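Local coordinates for protein isocitrate dehydrogenase [NAD] subunit 2 (PDB 3BLX) that oxidatively decarboxylates isocitrate to 2-oxoglutarate with NAD+ in the citric acid cycle, within an allosteric octamer, and also binds 5'-untranslated leaders of mitochondrial mRNAs, at residues B[9-14]-B[307-312]; B[76-81]-B[271-276]; B[177-182]-B[237-242]; B[184-189]-B[214-219]. All coordinates share one frame; numbering follows the deposited sequence.

Interaction 1 of 4, residues B[9-14]-B[307-312]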
loop_
_atom_site.group_PDB
_atom_site.type_symbol
_atom_site.label_atom_id
_atom_site.label_comp_id
_atom_site.label_asym_id
_atom_site.label_seq_id
_atom_site.Cartn_x
_atom_site.Cartn_y
_atom_site.Cartn_z
ATOM N N GLY B 9 -56.265 -15.899 3.223
ATOM C CA GLY B 9 -55.959 -15.543 4.592
ATOM C C GLY B 9 -57.197 -15.226 5.405
ATOM O O GLY B 9 -57.217 -14.231 6.128
ATOM N N ARG B 10 -58.223 -16.073 5.293
ATOM C CA ARG B 10 -59.530 -15.832 5.920
ATOM C C ARG B 10 -59.465 -15.559 7.413
ATOM O O ARG B 10 -58.750 -16.239 8.147
ATOM C CB ARG B 10 -60.469 -17.013 5.679
ATOM C CG ARG B 10 -61.281 -16.908 4.408
ATOM C CD ARG B 10 -62.521 -16.045 4.589
ATOM N NE ARG B 10 -63.710 -16.853 4.863
ATOM C CZ ARG B 10 -64.369 -17.553 3.941
ATOM N NH1 ARG B 10 -63.946 -17.550 2.682
ATOM N NH2 ARG B 10 -65.450 -18.261 4.272
ATOM N N TYR B 11 -60.231 -14.570 7.865
ATOM C CA TYR B 11 -60.346 -14.296 9.295
ATOM C C TYR B 11 -61.266 -15.299 10.018
ATOM O O TYR B 11 -62.449 -15.407 9.704
ATOM C CB TYR B 11 -60.836 -12.864 9.518
ATOM C CG TYR B 11 -60.954 -12.467 10.977
ATOM C CD1 TYR B 11 -62.114 -11.863 11.473
ATOM C CD2 TYR B 11 -59.909 -12.691 11.857
ATOM C CE1 TYR B 11 -62.219 -11.488 12.808
ATOM C CE2 TYR B 11 -60.004 -12.321 13.196
ATOM C CZ TYR B 11 -61.165 -11.725 13.668
ATOM O OH TYR B 11 -61.254 -11.362 15.000
ATOM N N THR B 12 -60.708 -16.038 10.976
ATOM C CA THR B 12 -61.496 -16.894 11.860
ATOM C C THR B 12 -62.227 -16.007 12.868
ATOM O O THR B 12 -61.603 -15.447 13.776
ATOM C CB THR B 12 -60.594 -17.898 12.630
ATOM O OG1 THR B 12 -59.952 -18.791 11.708
ATOM C CG2 THR B 12 -61.408 -18.714 13.639
ATOM N N GLY B 13 -63.543 -15.882 12.707
ATOM C CA GLY B 13 -64.327 -14.906 13.453
ATOM C C GLY B 13 -64.296 -15.005 14.970
ATOM O O GLY B 13 -63.248 -14.848 15.603
ATOM N N LYS B 14 -65.470 -15.241 15.555
ATOM C CA LYS B 14 -65.606 -15.403 17.002
ATOM C C LYS B 14 -65.418 -14.092 17.783
ATOM O O LYS B 14 -64.286 -13.723 18.120
ATOM C CB LYS B 14 -64.638 -16.483 17.516
ATOM C CG LYS B 14 -64.602 -16.632 19.034
ATOM C CD LYS B 14 -63.268 -17.220 19.502
ATOM C CE LYS B 14 -63.114 -17.113 21.016
ATOM N NZ LYS B 14 -63.217 -15.702 21.513
ATOM N N ASN B 307 -62.645 -4.558 6.983
ATOM C CA ASN B 307 -62.977 -5.340 5.795
ATOM C C ASN B 307 -62.421 -6.756 5.811
ATOM O O ASN B 307 -62.972 -7.647 5.189
ATOM C CB ASN B 307 -62.511 -4.632 4.522
ATOM C CG ASN B 307 -63.463 -3.543 4.079
ATOM O OD1 ASN B 307 -64.680 -3.731 4.082
ATOM N ND2 ASN B 307 -62.916 -2.393 3.692
ATOM N N HIS B 308 -61.319 -6.971 6.506
ATOM C CA HIS B 308 -60.721 -8.298 6.524
ATOM C C HIS B 308 -61.459 -9.155 7.552
ATOM O O HIS B 308 -61.446 -10.399 7.487
ATOM C CB HIS B 308 -59.208 -8.202 6.803
ATOM C CG HIS B 308 -58.538 -9.525 7.023
ATOM N ND1 HIS B 308 -57.943 -9.867 8.219
ATOM C CD2 HIS B 308 -58.371 -10.589 6.208
ATOM C CE1 HIS B 308 -57.436 -11.084 8.134
ATOM N NE2 HIS B 308 -57.684 -11.545 6.921
ATOM N N MET B 309 -62.128 -8.465 8.475
ATOM C CA MET B 309 -62.835 -9.108 9.573
ATOM C C MET B 309 -64.301 -9.363 9.226
ATOM O O MET B 309 -64.931 -10.257 9.790
ATOM C CB MET B 309 -62.704 -8.279 10.857
ATOM C CG MET B 309 -61.343 -8.400 11.522
ATOM S SD MET B 309 -61.194 -7.505 13.076
ATOM C CE MET B 309 -61.702 -5.883 12.556
ATOM N N GLY B 310 -64.843 -8.590 8.287
ATOM C CA GLY B 310 -66.221 -8.774 7.859
ATOM C C GLY B 310 -67.144 -7.636 8.265
ATOM O O GLY B 310 -68.283 -7.560 7.815
ATOM N N LEU B 311 -66.648 -6.755 9.126
ATOM C CA LEU B 311 -67.391 -5.577 9.549
ATOM C C LEU B 311 -67.440 -4.533 8.437
ATOM O O LEU B 311 -66.987 -3.403 8.621
ATOM C CB LEU B 311 -66.748 -4.976 10.794
ATOM C CG LEU B 311 -66.303 -5.979 11.863
ATOM C CD1 LEU B 311 -65.679 -5.253 13.048
ATOM C CD2 LEU B 311 -67.456 -6.858 12.324
ATOM N N THR B 312 -68.001 -4.920 7.293
ATOM C CA THR B 312 -68.102 -4.059 6.114
ATOM C C THR B 312 -68.869 -2.758 6.378
ATOM O O THR B 312 -68.521 -1.703 5.836
ATOM C CB THR B 312 -68.803 -4.795 4.943
ATOM O OG1 THR B 312 -68.382 -6.164 4.899
ATOM C CG2 THR B 312 -68.505 -4.108 3.600
#
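Tyr11 lies across the end of helix 296-309, and its side chain meets His308 and Met309 in turn. Tyr11 CB comes first: it is 3.3 Å from His308 O and sits over one face of the imidazole, 4.3 Å from the ring centroid, a CH-pi contact. With CG anti to the backbone N (chi1 -178°), the phenol ring then runs on past the helix end. Tyr11 CD1 is 3.4 Å from Met309 CA, Tyr11 CE1 is 3.5 Å from Met309 CG, and Tyr11 CZ is 4.0 Å from the same CG. That methylene stands over one face of the ring, offset toward the rim, and makes a second CH-pi contact. Met309 SD follows obliquely at 4.7 Å from the Tyr11 ring centroid. The polar tie is made by the histidine: His308 NE2 donates to Gly9 O at 2.8 Å with an N-H...O angle of 168°, and the acceptor lies in the imidazole plane. His308 also meets the Phe277 ring, and Tyr11 continues onto Tyr22 and Leu81. The N-terminal segment is thus joined to the helix C-terminus by one nearly straight imidazole-to-carbonyl hydrogen bond and a Met-aromatic contact.

Interaction 2 of 4, residues B[76-81]-B[271-276]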
loop_
_atom_site.group_PDB
_atom_site.type_symbol
_atom_site.label_atom_id
_atom_site.label_comp_id
_atom_site.label_asym_id
_atom_site.label_seq_id
_atom_site.Cartn_x
_atom_site.Cartn_y
_atom_site.Cartn_z
ATOM N N SER B 76 -50.579 -13.119 22.316
ATOM C CA SER B 76 -51.680 -12.198 22.098
ATOM C C SER B 76 -52.158 -12.157 20.638
ATOM O O SER B 76 -53.355 -12.201 20.363
ATOM C CB SER B 76 -51.264 -10.801 22.546
ATOM O OG SER B 76 -52.230 -9.846 22.158
ATOM N N ILE B 77 -51.214 -12.064 19.706
ATOM C CA ILE B 77 -51.538 -11.914 18.294
ATOM C C ILE B 77 -51.910 -13.253 17.681
ATOM O O ILE B 77 -52.794 -13.311 16.845
ATOM C CB ILE B 77 -50.371 -11.278 17.519
ATOM C CG1 ILE B 77 -50.044 -9.913 18.101
ATOM C CG2 ILE B 77 -50.723 -11.113 16.081
ATOM C CD1 ILE B 77 -48.885 -9.262 17.451
ATOM N N THR B 78 -51.248 -14.332 18.101
ATOM C CA THR B 78 -51.572 -15.671 17.603
ATOM C C THR B 78 -53.010 -16.032 17.964
ATOM O O THR B 78 -53.698 -16.761 17.238
ATOM C CB THR B 78 -50.643 -16.753 18.191
ATOM O OG1 THR B 78 -49.280 -16.455 17.867
ATOM C CG2 THR B 78 -51.009 -18.133 17.643
ATOM N N LYS B 79 -53.453 -15.512 19.101
ATOM C CA LYS B 79 -54.786 -15.793 19.603
ATOM C C LYS B 79 -55.839 -14.941 18.913
ATOM O O LYS B 79 -56.886 -15.448 18.532
ATOM C CB LYS B 79 -54.850 -15.544 21.107
ATOM C CG LYS B 79 -56.254 -15.701 21.703
ATOM C CD LYS B 79 -56.488 -14.722 22.860
ATOM C CE LYS B 79 -55.302 -14.694 23.828
ATOM N NZ LYS B 79 -55.296 -13.458 24.671
ATOM N N ASN B 80 -55.566 -13.647 18.772
ATOM C CA ASN B 80 -56.536 -12.715 18.198
ATOM C C ASN B 80 -56.654 -12.811 16.678
ATOM O O ASN B 80 -57.705 -12.498 16.110
ATOM C CB ASN B 80 -56.190 -11.284 18.588
ATOM C CG ASN B 80 -56.273 -11.058 20.074
ATOM O OD1 ASN B 80 -56.860 -11.855 20.802
ATOM N ND2 ASN B 80 -55.681 -9.968 20.536
ATOM N N LEU B 81 -55.568 -13.238 16.033
ATOM C CA LEU B 81 -55.516 -13.444 14.578
ATOM C C LEU B 81 -55.478 -12.135 13.776
ATOM O O LEU B 81 -55.365 -12.155 12.542
ATOM C CB LEU B 81 -56.666 -14.337 14.096
ATOM C CG LEU B 81 -56.774 -15.758 14.655
ATOM C CD1 LEU B 81 -57.831 -16.536 13.893
ATOM C CD2 LEU B 81 -55.437 -16.499 14.623
ATOM N N GLY B 271 -51.091 -13.166 6.440
ATOM C CA GLY B 271 -50.608 -14.519 6.639
ATOM C C GLY B 271 -51.711 -15.557 6.540
ATOM O O GLY B 271 -52.872 -15.213 6.386
ATOM N N HIS B 272 -51.346 -16.830 6.648
ATOM C CA HIS B 272 -52.314 -17.916 6.529
ATOM C C HIS B 272 -53.445 -17.785 7.550
ATOM O O HIS B 272 -54.613 -18.070 7.241
ATOM C CB HIS B 272 -51.629 -19.285 6.638
ATOM C CG HIS B 272 -51.034 -19.776 5.347
ATOM N ND1 HIS B 272 -51.803 -20.224 4.293
ATOM C CD2 HIS B 272 -49.742 -19.899 4.947
ATOM C CE1 HIS B 272 -51.013 -20.600 3.302
ATOM N NE2 HIS B 272 -49.757 -20.415 3.673
ATOM N N LYS B 273 -53.106 -17.337 8.756
ATOM C CA LYS B 273 -54.126 -17.100 9.772
ATOM C C LYS B 273 -54.056 -15.686 10.354
ATOM O O LYS B 273 -55.078 -15.004 10.462
ATOM C CB LYS B 273 -54.050 -18.163 10.871
ATOM C CG LYS B 273 -52.643 -18.453 11.363
ATOM C CD LYS B 273 -52.660 -19.277 12.649
ATOM C CE LYS B 273 -51.273 -19.350 13.282
ATOM N NZ LYS B 273 -51.322 -19.921 14.656
ATOM N N ILE B 274 -52.855 -15.242 10.717
ATOM C CA ILE B 274 -52.678 -13.891 11.267
ATOM C C ILE B 274 -52.567 -12.852 10.149
ATOM O O ILE B 274 -52.153 -13.176 9.041
ATOM C CB ILE B 274 -51.419 -13.777 12.184
ATOM C CG1 ILE B 274 -51.420 -14.832 13.297
ATOM C CG2 ILE B 274 -51.321 -12.409 12.801
ATOM C CD1 ILE B 274 -50.554 -16.051 12.990
ATOM N N SER B 275 -52.948 -11.611 10.439
ATOM C CA SER B 275 -52.787 -10.503 9.497
ATOM C C SER B 275 -52.588 -9.196 10.239
ATOM O O SER B 275 -53.373 -8.836 11.101
ATOM C CB SER B 275 -54.000 -10.382 8.569
ATOM O OG SER B 275 -54.025 -11.419 7.609
ATOM N N ILE B 276 -51.546 -8.470 9.881
ATOM C CA ILE B 276 -51.197 -7.248 10.574
ATOM C C ILE B 276 -51.381 -6.078 9.639
ATOM O O ILE B 276 -51.087 -6.187 8.464
ATOM C CB ILE B 276 -49.756 -7.324 11.048
ATOM C CG1 ILE B 276 -49.613 -8.497 12.019
ATOM C CG2 ILE B 276 -49.330 -6.024 11.666
ATOM C CD1 ILE B 276 -48.288 -8.554 12.731
#
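Ile77 and Ile274 meet through their branch methyls, Ile77 CG2 to Ile274 CG2 at 3.6 Å, with the two side chains crossing at about a right angle. Both isoleucines share the same first torsion, CG2 anti to the backbone N and CG1 anti to the carbonyl carbon, and it is this choice that turns the branch methyls to each other. Lys273 differs. Its CG stands between the backbone N and the carbonyl carbon (chi1 45°), and from there the chain runs out fully extended until Lys273 NZ is 3.5 Å from Thr78 CG2. This is contact with a methyl; the threonine hydroxyl bonds back to Val74 O in its own helix. Leu81, with positive phi just after the helix, packs by its side chain, Leu81 CD2 lying 4.3 Å from Lys273 CB. It also offers its carbonyl: Ser275 N donates to Leu81 O at 3.2 Å. Ile274 CA adds a CA-H...O contact to the same oxygen at 3.4 Å. The contact sits where helix 71-80 passes into strand 82-85, an outermost strand of the large mixed sheet within this chain, paired in parallel with strand 275-279; Phe107 of helix 99-107 packs on both Ile77 and Ile276.

Interaction 3 of 4, residues B[177-182]-B[237-242]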
loop_
_atom_site.group_PDB
_atom_site.type_symbol
_atom_site.label_atom_id
_atom_site.label_comp_id
_atom_site.label_asym_id
_atom_site.label_seq_id
_atom_site.Cartn_x
_atom_site.Cartn_y
_atom_site.Cartn_z
ATOM N N ARG B 177 -61.149 -10.596 -7.168
ATOM C CA ARG B 177 -62.532 -11.022 -7.065
ATOM C C ARG B 177 -63.232 -10.313 -5.895
ATOM O O ARG B 177 -64.267 -9.686 -6.076
ATOM C CB ARG B 177 -62.577 -12.537 -6.911
ATOM C CG ARG B 177 -63.870 -13.101 -6.390
ATOM C CD ARG B 177 -63.712 -14.596 -6.111
ATOM N NE ARG B 177 -63.565 -15.339 -7.356
ATOM C CZ ARG B 177 -63.213 -16.616 -7.418
ATOM N NH1 ARG B 177 -62.959 -17.259 -6.285
ATOM N NH2 ARG B 177 -63.111 -17.242 -8.596
ATOM N N ALA B 178 -62.640 -10.376 -4.710
ATOM C CA ALA B 178 -63.196 -9.749 -3.505
ATOM C C ALA B 178 -63.376 -8.208 -3.491
ATOM O O ALA B 178 -64.077 -7.684 -2.640
ATOM C CB ALA B 178 -62.409 -10.193 -2.270
ATOM N N ILE B 179 -62.760 -7.479 -4.403
ATOM C CA ILE B 179 -62.984 -6.045 -4.462
ATOM C C ILE B 179 -63.543 -5.664 -5.827
ATOM O O ILE B 179 -63.578 -4.481 -6.176
ATOM C CB ILE B 179 -61.690 -5.223 -4.231
ATOM C CG1 ILE B 179 -60.594 -5.624 -5.220
ATOM C CG2 ILE B 179 -61.174 -5.388 -2.825
ATOM C CD1 ILE B 179 -59.407 -4.680 -5.202
ATOM N N GLY B 180 -63.951 -6.669 -6.604
ATOM C CA GLY B 180 -64.552 -6.444 -7.912
ATOM C C GLY B 180 -63.672 -5.833 -8.998
ATOM O O GLY B 180 -63.973 -4.792 -9.564
ATOM N N ARG B 181 -62.563 -6.484 -9.300
ATOM C CA ARG B 181 -61.740 -6.034 -10.400
ATOM C C ARG B 181 -61.521 -7.183 -11.377
ATOM O O ARG B 181 -61.220 -8.326 -10.980
ATOM C CB ARG B 181 -60.414 -5.466 -9.891
ATOM C CG ARG B 181 -60.432 -3.974 -9.565
ATOM C CD ARG B 181 -59.420 -3.656 -8.474
ATOM N NE ARG B 181 -58.618 -2.461 -8.742
ATOM C CZ ARG B 181 -58.629 -1.371 -7.984
ATOM N NH1 ARG B 181 -59.406 -1.327 -6.916
ATOM N NH2 ARG B 181 -57.864 -0.335 -8.295
ATOM N N PRO B 182 -61.683 -6.879 -12.665
ATOM C CA PRO B 182 -61.602 -7.848 -13.761
ATOM C C PRO B 182 -60.183 -8.421 -13.945
ATOM O O PRO B 182 -60.065 -9.649 -14.017
ATOM C CB PRO B 182 -62.013 -7.032 -15.002
ATOM C CG PRO B 182 -62.381 -5.678 -14.523
ATOM C CD PRO B 182 -61.855 -5.495 -13.135
ATOM N N ASP B 237 -58.806 -0.710 -12.735
ATOM C CA ASP B 237 -59.614 -1.914 -12.891
ATOM C C ASP B 237 -58.757 -3.160 -12.727
ATOM O O ASP B 237 -59.134 -4.252 -13.148
ATOM C CB ASP B 237 -60.250 -1.944 -14.281
ATOM C CG ASP B 237 -59.209 -1.880 -15.404
ATOM O OD1 ASP B 237 -58.299 -1.022 -15.343
ATOM O OD2 ASP B 237 -59.302 -2.678 -16.362
ATOM N N ALA B 238 -57.585 -3.002 -12.135
ATOM C CA ALA B 238 -56.662 -4.119 -12.040
ATOM C C ALA B 238 -56.007 -4.232 -10.694
ATOM O O ALA B 238 -55.888 -3.267 -9.935
ATOM C CB ALA B 238 -55.614 -4.030 -13.103
ATOM N N VAL B 239 -55.576 -5.445 -10.416
ATOM C CA VAL B 239 -54.738 -5.744 -9.277
ATOM C C VAL B 239 -53.382 -6.288 -9.764
ATOM O O VAL B 239 -53.317 -7.317 -10.441
ATOM C CB VAL B 239 -55.437 -6.764 -8.416
ATOM C CG1 VAL B 239 -54.454 -7.579 -7.614
ATOM C CG2 VAL B 239 -56.388 -6.060 -7.521
ATOM N N SER B 240 -52.306 -5.582 -9.449
ATOM C CA SER B 240 -50.965 -6.049 -9.816
ATOM C C SER B 240 -50.324 -6.994 -8.775
ATOM O O SER B 240 -50.393 -6.733 -7.574
ATOM C CB SER B 240 -50.069 -4.847 -10.038
ATOM O OG SER B 240 -50.654 -3.953 -10.954
ATOM N N VAL B 241 -49.737 -8.104 -9.223
ATOM C CA VAL B 241 -48.783 -8.835 -8.381
ATOM C C VAL B 241 -47.355 -8.808 -8.923
ATOM O O VAL B 241 -47.132 -8.813 -10.113
ATOM C CB VAL B 241 -49.129 -10.294 -8.237
ATOM C CG1 VAL B 241 -49.704 -10.561 -6.904
ATOM C CG2 VAL B 241 -49.998 -10.729 -9.379
ATOM N N CYS B 242 -46.378 -8.839 -8.037
ATOM C CA CYS B 242 -44.992 -8.957 -8.495
ATOM C C CYS B 242 -44.166 -9.741 -7.513
ATOM O O CYS B 242 -44.556 -9.899 -6.339
ATOM C CB CYS B 242 -44.381 -7.584 -8.702
ATOM S SG CYS B 242 -44.317 -6.610 -7.196
#
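Arg181 NE donates to Ala238 O at 3.1 Å, and the N-H...O angle of 133° marks the bond as weak. The aliphatic part of the arginine brings NE there by running beside the peptide that joins Asp237 to Ala238: Arg181 CB is 3.7 Å from Asp237 O, and Arg181 CG is 3.7 Å from Asp237 C. The chain then bends at chi3 (135°), which carries the guanidinium past the strand start, oblique to the groups it meets. Its NH2 has a further, long and weak ion pair with Asp130. Arg181 CD touches Val239 CG2 at 4.0 Å, and these two side chains cross at about a right angle. Ile179 reaches the same methyl, its CD1 lying 4.0 Å from Val239 CG2, so a single valine branch is shared by Ile179 and Arg181. Pro182 closes the other end, where its CD abuts Asp237 O and is 4.1 Å from Asp237 CB. The carboxylate of Asp237 is engaged elsewhere, in a salt bridge to Arg183. Gly180, with positive phi, is the C' residue of the Schellman motif that ends helix 162-178. The chain then passes the start of strand 238-242 and enters strand 183-188; strand 238-242 lies between strand 183-188, with which it pairs in parallel, and strand 130-136.

Interaction 4 of 4, residues B[184-189]-B[214-219]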
loop_
_atom_site.group_PDB
_atom_site.type_symbol
_atom_site.label_atom_id
_atom_site.label_comp_id
_atom_site.label_asym_id
_atom_site.label_seq_id
_atom_site.Cartn_x
_atom_site.Cartn_y
_atom_site.Cartn_z
ATOM N N VAL B 184 -56.052 -9.229 -13.238
ATOM C CA VAL B 184 -54.839 -9.246 -12.433
ATOM C C VAL B 184 -53.658 -9.243 -13.373
ATOM O O VAL B 184 -53.577 -10.032 -14.306
ATOM C CB VAL B 184 -54.763 -10.391 -11.410
ATOM C CG1 VAL B 184 -56.151 -10.958 -11.126
ATOM C CG2 VAL B 184 -53.818 -11.444 -11.870
ATOM N N ILE B 185 -52.789 -8.275 -13.159
ATOM C CA ILE B 185 -51.586 -8.106 -13.954
ATOM C C ILE B 185 -50.350 -8.602 -13.199
ATOM O O ILE B 185 -50.020 -8.081 -12.132
ATOM C CB ILE B 185 -51.395 -6.632 -14.283
ATOM C CG1 ILE B 185 -52.621 -6.122 -15.053
ATOM C CG2 ILE B 185 -50.104 -6.430 -15.029
ATOM C CD1 ILE B 185 -52.582 -4.656 -15.338
ATOM N N VAL B 186 -49.692 -9.627 -13.733
ATOM C CA VAL B 186 -48.405 -10.035 -13.205
ATOM C C VAL B 186 -47.337 -9.154 -13.839
ATOM O O VAL B 186 -47.248 -9.072 -15.063
ATOM C CB VAL B 186 -48.080 -11.497 -13.513
ATOM C CG1 VAL B 186 -46.640 -11.734 -13.229
ATOM C CG2 VAL B 186 -48.910 -12.424 -12.675
ATOM N N VAL B 187 -46.559 -8.476 -12.994
ATOM C CA VAL B 187 -45.425 -7.645 -13.416
ATOM C C VAL B 187 -44.102 -8.400 -13.227
ATOM O O VAL B 187 -43.863 -8.996 -12.176
ATOM C CB VAL B 187 -45.384 -6.307 -12.645
ATOM C CG1 VAL B 187 -44.113 -5.552 -12.930
ATOM C CG2 VAL B 187 -46.544 -5.458 -13.038
ATOM N N HIS B 188 -43.253 -8.385 -14.247
ATOM C CA HIS B 188 -42.033 -9.164 -14.226
ATOM C C HIS B 188 -41.012 -8.491 -15.117
ATOM O O HIS B 188 -41.332 -7.524 -15.789
ATOM C CB HIS B 188 -42.318 -10.563 -14.743
ATOM C CG HIS B 188 -42.784 -10.579 -16.160
ATOM N ND1 HIS B 188 -41.969 -10.960 -17.202
ATOM C CD2 HIS B 188 -43.968 -10.223 -16.713
ATOM C CE1 HIS B 188 -42.635 -10.853 -18.338
ATOM N NE2 HIS B 188 -43.847 -10.402 -18.069
ATOM N N LYS B 189 -39.778 -8.995 -15.106
ATOM C CA LYS B 189 -38.693 -8.498 -15.966
ATOM C C LYS B 189 -38.420 -9.536 -17.084
ATOM O O LYS B 189 -38.875 -10.675 -16.989
ATOM C CB LYS B 189 -37.432 -8.198 -15.142
ATOM C CG LYS B 189 -36.746 -6.874 -15.461
ATOM C CD LYS B 189 -36.692 -6.623 -16.970
ATOM C CE LYS B 189 -35.452 -5.831 -17.388
ATOM N NZ LYS B 189 -35.401 -4.445 -16.847
ATOM N N LEU B 214 -61.751 -13.957 -13.844
ATOM C CA LEU B 214 -60.679 -12.984 -13.839
ATOM C C LEU B 214 -59.797 -13.100 -15.076
ATOM O O LEU B 214 -59.493 -14.202 -15.533
ATOM C CB LEU B 214 -59.859 -13.176 -12.583
ATOM C CG LEU B 214 -60.221 -12.309 -11.375
ATOM C CD1 LEU B 214 -61.498 -11.556 -11.595
ATOM C CD2 LEU B 214 -60.310 -13.164 -10.163
ATOM N N THR B 215 -59.409 -11.953 -15.620
ATOM C CA THR B 215 -58.491 -11.893 -16.751
ATOM C C THR B 215 -57.048 -11.710 -16.273
ATOM O O THR B 215 -56.728 -10.749 -15.583
ATOM C CB THR B 215 -58.841 -10.722 -17.676
ATOM O OG1 THR B 215 -60.245 -10.724 -17.930
ATOM C CG2 THR B 215 -58.076 -10.818 -18.993
ATOM N N LEU B 216 -56.177 -12.635 -16.645
ATOM C CA LEU B 216 -54.746 -12.515 -16.372
ATOM C C LEU B 216 -53.992 -11.857 -17.523
ATOM O O LEU B 216 -53.948 -12.391 -18.627
ATOM C CB LEU B 216 -54.136 -13.895 -16.106
ATOM C CG LEU B 216 -52.623 -13.908 -15.908
ATOM C CD1 LEU B 216 -52.303 -13.096 -14.676
ATOM C CD2 LEU B 216 -52.064 -15.316 -15.754
ATOM N N GLU B 217 -53.398 -10.698 -17.266
ATOM C CA GLU B 217 -52.436 -10.124 -18.209
ATOM C C GLU B 217 -51.061 -10.170 -17.580
ATOM O O GLU B 217 -50.934 -10.123 -16.350
ATOM C CB GLU B 217 -52.779 -8.678 -18.554
ATOM C CG GLU B 217 -54.249 -8.459 -18.908
ATOM C CD GLU B 217 -54.560 -7.023 -19.288
ATOM O OE1 GLU B 217 -53.623 -6.189 -19.299
ATOM O OE2 GLU B 217 -55.743 -6.732 -19.578
ATOM N N THR B 218 -50.033 -10.266 -18.417
ATOM C CA THR B 218 -48.657 -10.113 -17.944
ATOM C C THR B 218 -48.052 -8.849 -18.538
ATOM O O THR B 218 -48.366 -8.481 -19.679
ATOM C CB THR B 218 -47.770 -11.335 -18.291
ATOM O OG1 THR B 218 -47.590 -11.425 -19.712
ATOM C CG2 THR B 218 -48.378 -12.633 -17.738
ATOM N N GLU B 219 -47.189 -8.177 -17.777
ATOM C CA GLU B 219 -46.587 -6.951 -18.289
ATOM C C GLU B 219 -45.129 -6.767 -17.848
ATOM O O GLU B 219 -44.805 -7.061 -16.700
ATOM C CB GLU B 219 -47.446 -5.768 -17.854
ATOM C CG GLU B 219 -47.414 -4.590 -18.805
ATOM C CD GLU B 219 -48.607 -3.665 -18.594
ATOM O OE1 GLU B 219 -49.237 -3.716 -17.508
ATOM O OE2 GLU B 219 -48.922 -2.887 -19.521
#
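Val184 to His188 and Thr215 to Glu219 pair as parallel strands, their axes 4.6 Å apart at 22°, joined by five backbone hydrogen bonds that run from Val184 N to Thr215 O (2.9 Å) at one end to His188 N to Glu219 O (3.2 Å) at the other. They are the two strands of a beta-alpha-beta unit whose connection includes helix 195-208, and strand 215-220 is an outermost strand of the mixed sheet within this chain. On one face lie Val184, Val186, Leu216 and Thr218. With chi1 at 176° and chi2 at 63°, Leu216 turns CD1 back over the neighbouring strand to touch Val184 CG2 at 3.6 Å and Val186 CG2 at 4.0 Å. Helix 162-178 packs on Val184 through Phe173 and Ala176, and helix 195-208 packs on Val186 through Phe200 and Ala204. The other face carries Ile185, Val187, Glu217 and Glu219. Here the extended Glu219 chain crosses Ile185, with CB 3.9 Å and OE1 3.8 Å from Ile185 CG2; its carboxylate is held by Tyr235 OH and by a salt bridge to Lys227, and that of Glu217 by Arg183. Strand 183-188 leads directly into Lys189, probably critical for catalysis as in related enzymes. The strand end is marked by His188, whose CD2 is 3.3 Å from Glu219 O while its ND1 donates to Lys189 O from above that carbonyl's plane.

The contacts fall into two pairs on one chain. Interactions 1 and 2 have centres 11 Å apart and touch, for instance through Thr12 and Leu81; interactions 3 and 4, with centres 10 Å apart, touch with a probable hydrogen bond from Val241 N to Ile185 O. Between the pairs, centres lie 19 to 29 Å apart without touching. The mixed sheet still connects them: interaction 2 reaches its 82-85 and 275-279 side, interactions 3 and 4 the opposite side ending in strand 215-220. In sequence they enclose one another, 4 within 3, 3 within 2 and 2 within 1, so early and late parts of the chain build one end while its middle builds the other.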